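Local structure of BH2851 (Bacillus halodurans, 2GFG) at residues E7-T12 with T179-Q184; K16-R21 with F172-V177; Q133-L138 with E152-S157. The protein is a putative adenylate cyclase of the CYTH family, probably acting on a triphosphate-containing substrate, though its function is unproven. One frame throughout, in Å; residues are numbered along the deposited sequence.

In the fold
The three contacts share a closed antiparallel barrel: contact 1 lies near its centre, contact 3 in its wall and contact 2 at the periphery. Neighbouring strands 4-14 and 146-155 join contact 1 to contact 3, their centres about 12 Å apart, through F153 N and R10 O at 2.7 Å; K182 NZ adds a salt bridge to E152 OE2, also 2.7 Å. Contact 2 is about 16 Å from contact 1 and about 17 Å from contact 3 between centres. It meets the former at T12 OG1 and V177 N (3.0 Å), the latter at F19 CE1 and L138 CB (3.6 Å). E9 and E152 each come within about 3 Å of an unidentified molecule, probably from the crystallisation liquor, that may mark a pocket.

Contact 1: E7-T12 with T179-Q184; sequences EIERKT and TENKIQ. With EDO (1,2-ethanediol), chain H.
K11 makes both hydrogen bonds between strand residues 7-12 and the turn leading into helix 182-190. Its NZ donates to N181 OD1 at 2.6 Å, but from above the amide: the nitrogen stands 66° out of the carbonyl plane, away from the lone pairs. A second, weak bond runs from NZ to T179 O, 3.2 Å away. CG of K11 sits between the backbone N and the carbonyl carbon (chi1 44°), and the chain, extended from there on, crosses the N181 side chain at about a right angle. The two carbonyl oxygens thus draw the ammonium group against the turn. N181 holds the N-cap position of the helix, but its side chain makes no capping bond and turns to K11 instead.

E7, E9 and K11 match the ExExK signature of the CYTH family, three alternate residues of one strand facing the barrel interior. In relatives such glutamates bind metal and the lysine serves the triphosphate site, so similar roles are plausible here.

Van der Waals contacts complete the join. T179 OG1 rests 3.4 Å from T12 CA. T179 CG2 lies 4.2 Å from K11 CD. The two threonine hydroxyls do not bond each other: T12 OG1 pairs with V177 N, and T179 OG1 with V177 O and L13 N.

An ethanediol, probably from the crystallisation liquor, lies between the segments. Its O1 accepts a weak bond from K182 N (3.3 Å), and E150 OE2 is a further hydrogen-bonding partner. The ethanediol C1 is 3.6 Å from E9 OE2. Beyond it, K182 NZ forms salt bridges with D139, E150 and E152.

Contact 2: K16-R21 with F172-V177; sequences KETFKR and FSISQV
T18, on helix 16-25, sends its CG2 methyl against CD1 of I174, and at 3.5 Å the two carbons are closer than usual for van der Waals contact. That methyl is anti to the backbone N; the hydroxyl on the other branch turns to S15 OG. F19 faces away from the 172-177 loop and packs on Y149 and F33 instead. One turn beyond T18, R21 reaches across with an extended chain that bends at chi3 (54°), bringing its guanidinium end-on to F172 O. NH1 and NH2 both bond this one oxygen, each at 3.2 Å, and the oxygen lies near the guanidinium plane; NH2 approaches almost in line with the carbonyl bond, NH1 from a more tilted direction. I174 CD1 is also 3.6 Å from NH2. With a leucine in place of R21, F172 O would probably lose both donors and this link between helix and loop. F172 and S173 close helix 158-171 in a Schellman motif, in which I174 N returns to L169 O and S173 takes positive phi. The guanidinium charge therefore meets a carbonyl at a helix C-terminus, where the helix dipole is likely to favour it.

Contact 3: Q133-L138 with E152-S157; sequences QGILCL and EFEGTS. With EDO (1,2-ethanediol), chain I.
I135 and E154 form a hydrogen-bonded pair in the antiparallel hairpin of strands 134-143 and 146-155, two neighbours in the CYTH barrel. E154 N meets I135 O at 2.7 Å in an almost straight bond (177°), and I135 N returns to E154 O. C137 and E152 form the next such pair, and between them L136 and F153 are the non-hydrogen-bonded pair.

The buried part of the contact is this ladder together with L136, F153, C137 and E152. Helix 158-171 covers the L136 and F153 face with T164, F165 and I168. With CG anti to the backbone N (chi1 -179°), the F153 ring reaches across to the neighbouring strand, where CZ lies 3.7 Å from G134 CA; a beta carbon there would collide with the ring. L136 CD1 lies 3.4 Å from E152 O and only loosely touches F153 CB. On the other face, E152 OE1 is 3.5 Å from C137 CB, while OE2 forms a salt bridge with K182; D139 and E150 crowd acidic groups around it, a cluster the lysine would be expected to stabilise. This glutamate also approaches an unidentified bound molecule, probably from the crystallisation liquor, so the interior here may be part of a pocket.

Towards the solvent, E154, extended beyond CG, sets OE1 3.2 Å from I135 CG2 and 3.7 Å from C137 SG, while E128 of strand 117-131 touches I135 from the next strand.

Past G134 and G155 direct contact gives way to an ethanediol, probably from the crystallisation liquor. Q133 N holds its O1 weakly, T164 OG1 is a further partner, and T156 N donates to O2 at 2.8 Å with an angle of 167° at the hydrogen.

Contact 1: E7-T12 with T179-Q184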
loop_
_atom_site.group_PDB
_atom_site.type_symbol
_atom_site.label_atom_id
_atom_site.label_comp_id
_atom_site.label_asym_id
_atom_site.label_seq_id
_atom_site.Cartn_x
_atom_site.Cartn_y
_atom_site.Cartn_z
ATOM N N GLU A 7 -1.149 2.837 -10.725
ATOM C CA GLU A 7 -0.028 2.376 -9.923
ATOM C C GLU A 7 0.721 1.242 -10.656
ATOM O O GLU A 7 0.177 0.154 -10.837
ATOM C CB GLU A 7 -0.537 1.894 -8.555
ATOM C CG GLU A 7 0.553 1.395 -7.594
ATOM C CD GLU A 7 0.014 1.139 -6.186
ATOM O OE1 GLU A 7 -0.469 2.103 -5.548
ATOM O OE2 GLU A 7 0.082 -0.023 -5.718
ATOM N N ILE A 8 1.923 1.560 -11.164
ATOM C CA ILE A 8 2.848 0.556 -11.725
ATOM C C ILE A 8 3.945 0.313 -10.672
ATOM O O ILE A 8 4.763 1.194 -10.408
ATOM C CB ILE A 8 3.514 1.037 -13.040
ATOM C CG1 ILE A 8 2.474 1.662 -14.011
ATOM C CG2 ILE A 8 4.292 -0.123 -13.710
ATOM C CD1 ILE A 8 1.474 0.698 -14.561
ATOM N N GLU A 9 3.973 -0.896 -10.109
ATOM C CA GLU A 9 4.787 -1.178 -8.926
ATOM C C GLU A 9 5.547 -2.512 -9.037
ATOM O O GLU A 9 4.977 -3.527 -9.434
ATOM C CB GLU A 9 3.878 -1.203 -7.688
ATOM C CG GLU A 9 4.593 -1.425 -6.354
ATOM C CD GLU A 9 3.611 -1.600 -5.200
ATOM O OE1 GLU A 9 2.891 -0.620 -4.871
ATOM O OE2 GLU A 9 3.553 -2.717 -4.629
ATOM N N ARG A 10 6.837 -2.483 -8.666
ATOM C CA ARG A 10 7.649 -3.702 -8.487
ATOM C C ARG A 10 8.117 -3.753 -7.040
ATOM O O ARG A 10 8.376 -2.727 -6.443
ATOM C CB ARG A 10 8.843 -3.706 -9.433
ATOM C CG ARG A 10 8.474 -3.686 -10.927
ATOM C CD ARG A 10 7.741 -4.973 -11.362
ATOM N NE ARG A 10 7.403 -4.961 -12.793
ATOM C CZ ARG A 10 6.367 -4.300 -13.335
ATOM N NH1 ARG A 10 5.549 -3.563 -12.581
ATOM N NH2 ARG A 10 6.158 -4.366 -14.645
ATOM N N LYS A 11 8.267 -4.955 -6.501
ATOM C CA LYS A 11 8.430 -5.134 -5.048
ATOM C C LYS A 11 9.136 -6.427 -4.694
ATOM O O LYS A 11 9.016 -7.412 -5.396
ATOM C CB LYS A 11 7.042 -5.131 -4.377
ATOM C CG LYS A 11 6.005 -5.984 -5.143
ATOM C CD LYS A 11 4.685 -6.116 -4.427
ATOM C CE LYS A 11 3.669 -6.859 -5.329
ATOM N NZ LYS A 11 2.441 -7.274 -4.602
ATOM N N THR A 12 9.871 -6.407 -3.581
ATOM C CA THR A 12 10.369 -7.634 -2.957
ATOM C C THR A 12 10.639 -7.416 -1.472
ATOM O O THR A 12 11.067 -6.335 -1.062
ATOM C CB THR A 12 11.681 -8.178 -3.635
ATOM O OG1 THR A 12 12.020 -9.458 -3.068
ATOM C CG2 THR A 12 12.864 -7.207 -3.435
ATOM N N THR A 179 6.435 -11.926 -3.353
ATOM C CA THR A 179 5.981 -10.894 -2.427
ATOM C C THR A 179 4.574 -10.427 -2.758
ATOM O O THR A 179 4.359 -9.726 -3.745
ATOM C CB THR A 179 6.947 -9.684 -2.452
ATOM O OG1 THR A 179 8.262 -10.117 -2.089
ATOM C CG2 THR A 179 6.484 -8.580 -1.482
ATOM N N GLU A 180 3.617 -10.826 -1.932
ATOM C CA GLU A 180 2.243 -10.330 -2.049
ATOM C C GLU A 180 2.142 -8.952 -1.387
ATOM O O GLU A 180 3.056 -8.523 -0.683
ATOM C CB GLU A 180 1.236 -11.330 -1.430
ATOM C CG GLU A 180 1.354 -11.511 0.089
ATOM C CD GLU A 180 0.683 -12.792 0.595
ATOM O OE1 GLU A 180 -0.296 -13.254 -0.038
ATOM O OE2 GLU A 180 1.140 -13.330 1.636
ATOM N N ASN A 181 1.050 -8.249 -1.660
ATOM C CA ASN A 181 0.830 -6.896 -1.114
ATOM C C ASN A 181 0.728 -6.878 0.422
ATOM O O ASN A 181 0.365 -7.868 1.029
ATOM C CB ASN A 181 -0.432 -6.270 -1.739
ATOM C CG ASN A 181 -0.230 -5.876 -3.220
ATOM O OD1 ASN A 181 0.853 -5.433 -3.619
ATOM N ND2 ASN A 181 -1.285 -6.011 -4.017
ATOM N N LYS A 182 1.077 -5.730 1.031
ATOM C CA LYS A 182 1.024 -5.560 2.509
ATOM C C LYS A 182 -0.291 -6.052 3.079
ATOM O O LYS A 182 -0.313 -6.798 4.055
ATOM C CB LYS A 182 1.211 -4.094 2.890
ATOM C CG LYS A 182 2.634 -3.625 2.863
ATOM C CD LYS A 182 2.714 -2.124 3.015
ATOM C CE LYS A 182 4.147 -1.626 2.979
ATOM N NZ LYS A 182 4.824 -1.952 1.713
ATOM N N ILE A 183 -1.389 -5.608 2.467
ATOM C CA ILE A 183 -2.733 -5.996 2.890
ATOM C C ILE A 183 -2.956 -7.521 2.780
ATOM O O ILE A 183 -3.660 -8.114 3.602
ATOM C CB ILE A 183 -3.832 -5.210 2.081
ATOM C CG1 ILE A 183 -5.207 -5.436 2.682
ATOM C CG2 ILE A 183 -3.814 -5.592 0.576
ATOM C CD1 ILE A 183 -6.258 -4.502 2.147
ATOM N N GLN A 184 -2.334 -8.142 1.778
ATOM C CA GLN A 184 -2.425 -9.600 1.595
ATOM C C GLN A 184 -1.523 -10.318 2.603
ATOM O O GLN A 184 -1.918 -11.337 3.183
ATOM C CB GLN A 184 -2.050 -9.989 0.168
ATOM C CG GLN A 184 -2.922 -9.330 -0.911
ATOM C CD GLN A 184 -4.295 -9.936 -1.004
HETATM C C1 EDO H . 2.992 -3.111 -1.139
HETATM O O1 EDO H . 3.389 -4.477 -1.001
HETATM C C2 EDO H . 1.494 -3.006 -1.419
HETATM O O2 EDO H . 0.802 -2.265 -0.395
#

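Contact 2: K16-R21 with F172-V177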
loop_
_atom_site.group_PDB
_atom_site.type_symbol
_atom_site.label_atom_id
_atom_site.label_comp_id
_atom_site.label_asym_id
_atom_site.label_seq_id
_atom_site.Cartn_x
_atom_site.Cartn_y
_atom_site.Cartn_z
ATOM N N LYS A 16 16.234 -7.971 7.554
ATOM C CA LYS A 16 16.526 -6.821 8.415
ATOM C C LYS A 16 17.903 -6.237 8.082
ATOM O O LYS A 16 18.048 -5.018 7.924
ATOM C CB LYS A 16 16.478 -7.230 9.892
ATOM C CG LYS A 16 16.704 -6.078 10.875
ATOM C CD LYS A 16 16.759 -6.574 12.312
ATOM C CE LYS A 16 16.959 -5.426 13.287
ATOM N NZ LYS A 16 15.841 -4.441 13.230
ATOM N N GLU A 17 18.902 -7.120 7.950
ATOM C CA GLU A 17 20.288 -6.697 7.673
ATOM C C GLU A 17 20.444 -6.093 6.267
ATOM O O GLU A 17 21.166 -5.114 6.090
ATOM C CB GLU A 17 21.284 -7.871 7.883
ATOM C CG GLU A 17 21.187 -9.005 6.848
ATOM N N THR A 18 19.759 -6.674 5.277
ATOM C CA THR A 18 19.765 -6.114 3.902
ATOM C C THR A 18 19.096 -4.732 3.881
ATOM O O THR A 18 19.606 -3.796 3.260
ATOM C CB THR A 18 19.053 -7.040 2.900
ATOM O OG1 THR A 18 19.702 -8.318 2.883
ATOM C CG2 THR A 18 19.080 -6.445 1.496
ATOM N N PHE A 19 17.949 -4.622 4.557
ATOM C CA PHE A 19 17.223 -3.337 4.677
ATOM C C PHE A 19 18.120 -2.270 5.283
ATOM O O PHE A 19 18.233 -1.168 4.753
ATOM C CB PHE A 19 15.981 -3.512 5.542
ATOM C CG PHE A 19 15.038 -2.358 5.489
ATOM C CD1 PHE A 19 14.141 -2.222 4.422
ATOM C CD2 PHE A 19 14.988 -1.420 6.535
ATOM C CE1 PHE A 19 13.216 -1.190 4.396
ATOM C CE2 PHE A 19 14.062 -0.372 6.506
ATOM C CZ PHE A 19 13.179 -0.258 5.434
ATOM N N LYS A 20 18.787 -2.631 6.377
ATOM C CA LYS A 20 19.710 -1.724 7.082
ATOM C C LYS A 20 20.918 -1.325 6.199
ATOM O O LYS A 20 21.419 -0.195 6.287
ATOM C CB LYS A 20 20.194 -2.383 8.377
ATOM C CG LYS A 20 20.896 -1.464 9.316
ATOM C CD LYS A 20 21.330 -2.200 10.589
ATOM C CE LYS A 20 22.222 -1.336 11.446
ATOM N NZ LYS A 20 23.524 -1.051 10.775
ATOM N N ARG A 21 21.380 -2.263 5.364
ATOM C CA ARG A 21 22.475 -1.989 4.417
ATOM C C ARG A 21 22.025 -1.020 3.315
ATOM O O ARG A 21 22.787 -0.138 2.903
ATOM C CB ARG A 21 22.992 -3.296 3.791
ATOM C CG ARG A 21 24.197 -3.103 2.844
ATOM C CD ARG A 21 24.783 -4.434 2.380
ATOM N NE ARG A 21 23.770 -5.316 1.769
ATOM C CZ ARG A 21 23.247 -5.157 0.541
ATOM N NH1 ARG A 21 23.600 -4.121 -0.225
ATOM N NH2 ARG A 21 22.353 -6.037 0.087
ATOM N N PHE A 172 22.356 -3.457 -6.204
ATOM C CA PHE A 172 22.450 -3.529 -4.743
ATOM C C PHE A 172 22.465 -4.979 -4.223
ATOM O O PHE A 172 22.398 -5.205 -3.021
ATOM C CB PHE A 172 21.300 -2.731 -4.118
ATOM C CG PHE A 172 21.326 -1.290 -4.474
ATOM C CD1 PHE A 172 22.152 -0.404 -3.773
ATOM C CD2 PHE A 172 20.627 -0.815 -5.588
ATOM C CE1 PHE A 172 22.227 0.952 -4.134
ATOM C CE2 PHE A 172 20.692 0.549 -5.951
ATOM C CZ PHE A 172 21.494 1.424 -5.221
ATOM N N SER A 173 22.623 -5.945 -5.144
ATOM C CA SER A 173 22.698 -7.372 -4.802
ATOM C C SER A 173 21.565 -7.799 -3.854
ATOM O O SER A 173 21.808 -8.295 -2.748
ATOM C CB SER A 173 24.072 -7.708 -4.212
ATOM O OG SER A 173 25.089 -7.544 -5.192
ATOM N N ILE A 174 20.335 -7.540 -4.287
ATOM C CA ILE A 174 19.140 -7.962 -3.565
ATOM C C ILE A 174 18.591 -9.202 -4.238
ATOM O O ILE A 174 18.328 -9.189 -5.437
ATOM C CB ILE A 174 18.039 -6.851 -3.571
ATOM C CG1 ILE A 174 18.627 -5.482 -3.185
ATOM C CG2 ILE A 174 16.873 -7.229 -2.633
ATOM C CD1 ILE A 174 19.319 -5.459 -1.831
ATOM N N SER A 175 18.475 -10.294 -3.482
ATOM C CA SER A 175 17.888 -11.528 -4.005
ATOM C C SER A 175 16.374 -11.427 -3.898
ATOM O O SER A 175 15.838 -11.194 -2.814
ATOM C CB SER A 175 18.406 -12.753 -3.240
ATOM O OG SER A 175 18.035 -12.707 -1.878
ATOM N N GLN A 176 15.693 -11.550 -5.034
ATOM C CA GLN A 176 14.249 -11.365 -5.090
ATOM C C GLN A 176 13.504 -12.589 -4.559
ATOM O O GLN A 176 13.944 -13.719 -4.740
ATOM C CB GLN A 176 13.808 -11.070 -6.523
ATOM C CG GLN A 176 12.327 -10.714 -6.648
ATOM C CD GLN A 176 11.998 -10.006 -7.938
ATOM O OE1 GLN A 176 12.649 -10.222 -8.972
ATOM N NE2 GLN A 176 10.974 -9.178 -7.903
ATOM N N VAL A 177 12.378 -12.338 -3.890
ATOM C CA VAL A 177 11.505 -13.412 -3.372
ATOM C C VAL A 177 10.047 -13.077 -3.665
ATOM O O VAL A 177 9.699 -11.892 -3.788
ATOM C CB VAL A 177 11.696 -13.633 -1.823
ATOM C CG1 VAL A 177 13.085 -14.150 -1.526
ATOM C CG2 VAL A 177 11.419 -12.351 -1.041
#

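Contact 3: Q133-L138 with E152-S157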
loop_
_atom_site.group_PDB
_atom_site.type_symbol
_atom_site.label_atom_id
_atom_site.label_comp_id
_atom_site.label_asym_id
_atom_site.label_seq_id
_atom_site.Cartn_x
_atom_site.Cartn_y
_atom_site.Cartn_z
ATOM N N GLN A 133 13.842 7.211 -13.360
ATOM C CA GLN A 133 12.653 7.964 -13.785
ATOM C C GLN A 133 11.420 7.620 -12.931
ATOM O O GLN A 133 10.293 7.903 -13.330
ATOM C CB GLN A 133 12.356 7.699 -15.270
ATOM N N GLY A 134 11.654 7.067 -11.730
ATOM C CA GLY A 134 10.570 6.683 -10.822
ATOM C C GLY A 134 10.906 6.938 -9.365
ATOM O O GLY A 134 11.763 7.767 -9.047
ATOM N N ILE A 135 10.206 6.232 -8.475
ATOM C CA ILE A 135 10.375 6.404 -7.036
ATOM C C ILE A 135 10.649 5.049 -6.373
ATOM O O ILE A 135 10.006 4.052 -6.697
ATOM C CB ILE A 135 9.115 7.097 -6.395
ATOM C CG1 ILE A 135 8.985 8.533 -6.927
ATOM C CG2 ILE A 135 9.196 7.090 -4.834
ATOM C CD1 ILE A 135 7.708 9.243 -6.527
ATOM N N LEU A 136 11.629 5.032 -5.456
ATOM C CA LEU A 136 12.026 3.815 -4.737
ATOM C C LEU A 136 11.659 3.952 -3.269
ATOM O O LEU A 136 12.113 4.869 -2.607
ATOM C CB LEU A 136 13.538 3.592 -4.882
ATOM C CG LEU A 136 14.142 2.321 -4.273
ATOM C CD1 LEU A 136 13.594 1.071 -4.967
ATOM C CD2 LEU A 136 15.636 2.373 -4.381
ATOM N N CYS A 137 10.824 3.039 -2.770
ATOM C CA CYS A 137 10.355 3.087 -1.368
ATOM C C CYS A 137 11.005 1.990 -0.501
ATOM O O CYS A 137 11.077 0.841 -0.913
ATOM C CB CYS A 137 8.828 2.937 -1.316
ATOM S SG CYS A 137 7.903 4.187 -2.267
ATOM N N LEU A 138 11.493 2.375 0.697
ATOM C CA LEU A 138 11.949 1.397 1.716
ATOM C C LEU A 138 10.919 1.324 2.833
ATOM O O LEU A 138 10.756 2.277 3.586
ATOM C CB LEU A 138 13.316 1.784 2.285
ATOM C CG LEU A 138 14.555 1.541 1.395
ATOM C CD1 LEU A 138 15.775 2.125 2.048
ATOM C CD2 LEU A 138 14.769 0.072 1.128
ATOM N N GLU A 152 10.418 -1.291 -2.797
ATOM C CA GLU A 152 9.464 -1.235 -3.955
ATOM C C GLU A 152 9.865 -0.144 -4.919
ATOM O O GLU A 152 10.256 0.927 -4.497
ATOM C CB GLU A 152 8.024 -0.945 -3.484
ATOM C CG GLU A 152 7.562 -1.708 -2.230
ATOM C CD GLU A 152 6.501 -0.954 -1.439
ATOM O OE1 GLU A 152 6.576 0.297 -1.362
ATOM O OE2 GLU A 152 5.631 -1.610 -0.847
ATOM N N PHE A 153 9.679 -0.388 -6.217
ATOM C CA PHE A 153 9.909 0.649 -7.237
ATOM C C PHE A 153 8.601 1.050 -7.897
ATOM O O PHE A 153 7.882 0.206 -8.408
ATOM C CB PHE A 153 10.896 0.174 -8.293
ATOM C CG PHE A 153 11.185 1.197 -9.338
ATOM C CD1 PHE A 153 11.912 2.333 -9.023
ATOM C CD2 PHE A 153 10.678 1.064 -10.633
ATOM C CE1 PHE A 153 12.160 3.307 -9.980
ATOM C CE2 PHE A 153 10.927 2.047 -11.597
ATOM C CZ PHE A 153 11.669 3.158 -11.267
ATOM N N GLU A 154 8.307 2.358 -7.877
ATOM C CA GLU A 154 7.109 2.918 -8.515
ATOM C C GLU A 154 7.469 3.434 -9.911
ATOM O O GLU A 154 8.198 4.415 -10.047
ATOM C CB GLU A 154 6.526 4.061 -7.667
ATOM C CG GLU A 154 5.977 3.629 -6.295
ATOM C CD GLU A 154 5.484 4.829 -5.440
ATOM O OE1 GLU A 154 6.282 5.756 -5.199
ATOM O OE2 GLU A 154 4.301 4.823 -5.007
ATOM N N GLY A 155 6.957 2.760 -10.940
ATOM C CA GLY A 155 7.254 3.105 -12.330
ATOM C C GLY A 155 6.125 3.841 -13.031
ATOM O O GLY A 155 5.043 4.054 -12.454
ATOM N N THR A 156 6.400 4.252 -14.274
ATOM C CA THR A 156 5.412 4.938 -15.143
ATOM C C THR A 156 4.928 4.019 -16.298
ATOM O O THR A 156 3.840 4.226 -16.847
ATOM C CB THR A 156 5.989 6.275 -15.733
ATOM O OG1 THR A 156 4.988 6.933 -16.527
ATOM C CG2 THR A 156 7.251 6.026 -16.595
ATOM N N SER A 157 5.779 3.067 -16.703
ATOM C CA SER A 157 5.387 2.022 -17.660
ATOM C C SER A 157 5.817 0.652 -17.132
ATOM O O SER A 157 6.841 0.535 -16.449
ATOM C CB SER A 157 5.998 2.281 -19.042
ATOM O OG SER A 157 7.361 1.920 -19.088
HETATM C C1 EDO I . 11.379 3.901 -15.378
HETATM O O1 EDO I . 12.570 4.411 -14.737
HETATM C C2 EDO I . 10.111 4.289 -14.589
HETATM O O2 EDO I . 8.958 3.509 -15.017
#